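Orf11 (Staphylococcus phage P68, PDB 6O43) is a probable phage lysin, thought to break down the peptidoglycan of the host staphylococcal cell wall. Local coordinates at residues Gln25-Val30 with Gln49-Val54. Numbering follows the deposited sequence.
Sequences QLVPKV and QVLKAV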
ATOM      1  N   GLN A  25      -7.659  13.160  12.709  1.00 53.29           N
ATOM      2  CA  GLN A  25      -8.504  13.142  11.522  1.00 58.84           C
ATOM      3  C   GLN A  25      -8.772  11.721  11.042  1.00 56.72           C
ATOM      4  O   GLN A  25      -9.841  11.451  10.482  1.00 49.45           O
ATOM      5  CB  GLN A  25      -7.857  13.972  10.412  1.00 60.84           C
ATOM      6  CG  GLN A  25      -7.762  15.456  10.743  1.00 60.14           C
ATOM      7  CD  GLN A  25      -6.777  16.192   9.857  1.00 68.61           C
ATOM      8  OE1 GLN A  25      -5.608  15.819   9.764  1.00 69.97           O
ATOM      9  NE2 GLN A  25      -7.247  17.245   9.199  1.00 77.06           N
ATOM     10  N   LEU A  26      -7.831  10.801  11.273  1.00 47.43           N
ATOM     11  CA  LEU A  26      -7.965   9.450  10.735  1.00 44.80           C
ATOM     12  C   LEU A  26      -8.980   8.625  11.518  1.00 46.13           C
ATOM     13  O   LEU A  26      -9.759   7.874  10.924  1.00 51.05           O
ATOM     14  CB  LEU A  26      -6.603   8.749  10.725  1.00 45.68           C
ATOM     15  CG  LEU A  26      -5.589   9.204   9.669  1.00 52.49           C
ATOM     16  CD1 LEU A  26      -4.249   8.503   9.864  1.00 48.39           C
ATOM     17  CD2 LEU A  26      -6.126   8.946   8.266  1.00 43.34           C
ATOM     18  N   VAL A  27      -8.997   8.755  12.849  1.00 51.18           N
ATOM     19  CA  VAL A  27      -9.784   7.831  13.671  1.00 51.45           C
ATOM     20  C   VAL A  27     -11.246   7.779  13.241  1.00 52.48           C
ATOM     21  O   VAL A  27     -11.740   6.677  12.951  1.00 49.03           O
ATOM     22  CB  VAL A  27      -9.624   8.178  15.163  1.00 54.17           C
ATOM     23  CG1 VAL A  27     -10.511   7.273  16.003  1.00 53.44           C
ATOM     24  CG2 VAL A  27      -8.168   8.043  15.580  1.00 51.65           C
ATOM     25  N   PRO A  28     -11.981   8.892  13.174  1.00 52.62           N
ATOM     26  CA  PRO A  28     -13.390   8.799  12.754  1.00 53.03           C
ATOM     27  C   PRO A  28     -13.569   8.271  11.341  1.00 58.71           C
ATOM     28  O   PRO A  28     -14.627   7.709  11.031  1.00 55.26           O
ATOM     29  CB  PRO A  28     -13.891  10.246  12.884  1.00 64.31           C
ATOM     30  CG  PRO A  28     -12.654  11.092  12.822  1.00 62.20           C
ATOM     31  CD  PRO A  28     -11.587  10.274  13.494  1.00 59.03           C
ATOM     32  N   LYS A  29     -12.567   8.431  10.472  1.00 55.33           N
ATOM     33  CA  LYS A  29     -12.723   8.007   9.084  1.00 52.05           C
ATOM     34  C   LYS A  29     -12.663   6.492   8.937  1.00 46.15           C
ATOM     35  O   LYS A  29     -13.341   5.930   8.070  1.00 46.21           O
ATOM     36  CB  LYS A  29     -11.649   8.657   8.208  1.00 64.07           C
ATOM     37  CG  LYS A  29     -11.801  10.160   8.031  1.00 62.05           C
ATOM     38  CD  LYS A  29     -13.094  10.493   7.308  1.00 57.68           C
ATOM     39  CE  LYS A  29     -13.161  11.965   6.946  1.00 64.07           C
ATOM     40  NZ  LYS A  29     -14.525  12.357   6.496  1.00 73.83           N
ATOM     41  N   VAL A  30     -11.873   5.817   9.770  1.00 49.70           N
ATOM     42  CA  VAL A  30     -11.544   4.408   9.561  1.00 51.34           C
ATOM     43  C   VAL A  30     -12.208   3.477  10.561  1.00 47.92           C
ATOM     44  O   VAL A  30     -12.099   2.249  10.401  1.00 42.41           O
ATOM     45  CB  VAL A  30     -10.017   4.186   9.586  1.00 53.61           C
ATOM     46  CG1 VAL A  30      -9.321   5.190   8.683  1.00 54.49           C
ATOM     47  CG2 VAL A  30      -9.491   4.285  11.015  1.00 45.95           C
ATOM     48  N   GLN A  49      -4.204   3.566  19.709  1.00 46.07           N
ATOM     49  CA  GLN A  49      -3.097   2.718  20.126  1.00 51.91           C
ATOM     50  C   GLN A  49      -2.407   2.093  18.918  1.00 46.70           C
ATOM     51  O   GLN A  49      -1.175   2.084  18.821  1.00 44.21           O
ATOM     52  CB  GLN A  49      -3.616   1.643  21.080  1.00 52.46           C
ATOM     53  CG  GLN A  49      -2.543   0.813  21.746  1.00 59.96           C
ATOM     54  CD  GLN A  49      -3.113  -0.419  22.418  1.00 65.82           C
ATOM     55  OE1 GLN A  49      -4.184  -0.903  22.044  1.00 66.12           O
ATOM     56  NE2 GLN A  49      -2.405  -0.931  23.417  1.00 67.95           N
ATOM     57  N   VAL A  50      -3.198   1.582  17.973  1.00 44.14           N
ATOM     58  CA  VAL A  50      -2.639   0.941  16.786  1.00 44.11           C
ATOM     59  C   VAL A  50      -1.904   1.957  15.922  1.00 44.98           C
ATOM     60  O   VAL A  50      -0.746   1.752  15.542  1.00 45.06           O
ATOM     61  CB  VAL A  50      -3.751   0.229  15.996  1.00 43.24           C
ATOM     62  CG1 VAL A  50      -3.257  -0.145  14.610  1.00 39.74           C
ATOM     63  CG2 VAL A  50      -4.232  -0.997  16.758  1.00 38.95           C
ATOM     64  N   LEU A  51      -2.563   3.071  15.602  1.00 44.37           N
ATOM     65  CA  LEU A  51      -1.953   4.063  14.722  1.00 47.23           C
ATOM     66  C   LEU A  51      -0.678   4.637  15.330  1.00 41.42           C
ATOM     67  O   LEU A  51       0.335   4.787  14.641  1.00 47.00           O
ATOM     68  CB  LEU A  51      -2.959   5.171  14.413  1.00 44.89           C
ATOM     69  CG  LEU A  51      -4.182   4.667  13.645  1.00 42.89           C
ATOM     70  CD1 LEU A  51      -5.143   5.806  13.335  1.00 47.08           C
ATOM     71  CD2 LEU A  51      -3.737   3.958  12.370  1.00 38.75           C
ATOM     72  N   LYS A  52      -0.713   4.976  16.621  1.00 44.94           N
ATOM     73  CA  LYS A  52       0.500   5.448  17.286  1.00 47.50           C
ATOM     74  C   LYS A  52       1.618   4.414  17.192  1.00 44.19           C
ATOM     75  O   LYS A  52       2.786   4.766  16.995  1.00 47.83           O
ATOM     76  CB  LYS A  52       0.202   5.778  18.749  1.00 47.83           C
ATOM     77  CG  LYS A  52      -0.656   7.013  18.969  1.00 50.55           C
ATOM     78  CD  LYS A  52      -0.818   7.290  20.458  1.00 60.72           C
ATOM     79  CE  LYS A  52       0.529   7.240  21.168  1.00 66.96           C
ATOM     80  NZ  LYS A  52       0.431   7.648  22.602  1.00 74.43           N
ATOM     81  N   ALA A  53       1.279   3.133  17.336  1.00 43.45           N
ATOM     82  CA  ALA A  53       2.302   2.093  17.363  1.00 50.49           C
ATOM     83  C   ALA A  53       2.982   1.943  16.004  1.00 45.51           C
ATOM     84  O   ALA A  53       4.214   1.869  15.927  1.00 44.64           O
ATOM     85  CB  ALA A  53       1.690   0.767  17.815  1.00 47.58           C
ATOM     86  N   VAL A  54       2.207   1.906  14.921  1.00 39.20           N
ATOM     87  CA  VAL A  54       2.829   1.779  13.605  1.00 48.62           C
ATOM     88  C   VAL A  54       3.629   3.034  13.280  1.00 52.96           C
ATOM     89  O   VAL A  54       4.697   2.966  12.659  1.00 47.76           O
ATOM     90  CB  VAL A  54       1.777   1.469  12.521  1.00 42.03           C
ATOM     91  CG1 VAL A  54       0.955   0.242  12.897  1.00 35.34           C
ATOM     92  CG2 VAL A  54       0.878   2.667  12.269  1.00 42.51           C
TER
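In Leu51, CG stands anti to the carbonyl carbon (chi1 -63°) and CD1 continues the chain away from CA with chi2 at -179°, which carries this methyl to the helix of Leu26 and Val27. On the receiving side, Val27 has CG1 anti to its backbone N (chi1 176°); the other branch, CG2, is the one that meets the leucine. The case illustrates how one projecting methyl can carry the contact between segments 25-30 and 49-54. CD1 of Leu51 rests against CB of Leu26 at 4.2 Å and is 4.4 Å from CG2 of Val27, so that it lies between, and touches, two consecutive side chains. Leu26 meets it most closely with CB, its own CD1 lying only slightly farther away. No hydrogen bond spans the segments, and the purely apolar contact is modest: 108 Å² is buried in total, with all three touching residues shielded from solvent. CA of Val27 and CA of Leu51 stay 8.8 Å apart.

Directly after Val27 comes a kink at Pro28. The nitrogen of Pro28 carries no hydrogen and makes no bond to the preceding turn, yet the last turn still closes across it, Val30 N bonding to Leu26 O at 3.2 Å and also to Val27 O.

The packing links the short helix 23-30 to helix 44-57 near the periphery of a largely helical chain without strands. Leu26 also touches Pro61 and Thr62 of helix 61-71 and the loop residue Trp188, while Val27 leans on Glu44 and Arg48, an earlier part of helix 44-57. On another face of helix 44-57, Val50 and Ala53 pack on helix 89-104, and Gln49 OE1 hydrogen-bonds to the hydroxyl of Tyr89, a residue lining the site of the bound triiodinated phasing compound, leaving helix 44-57 between helices 23-30 and 89-104.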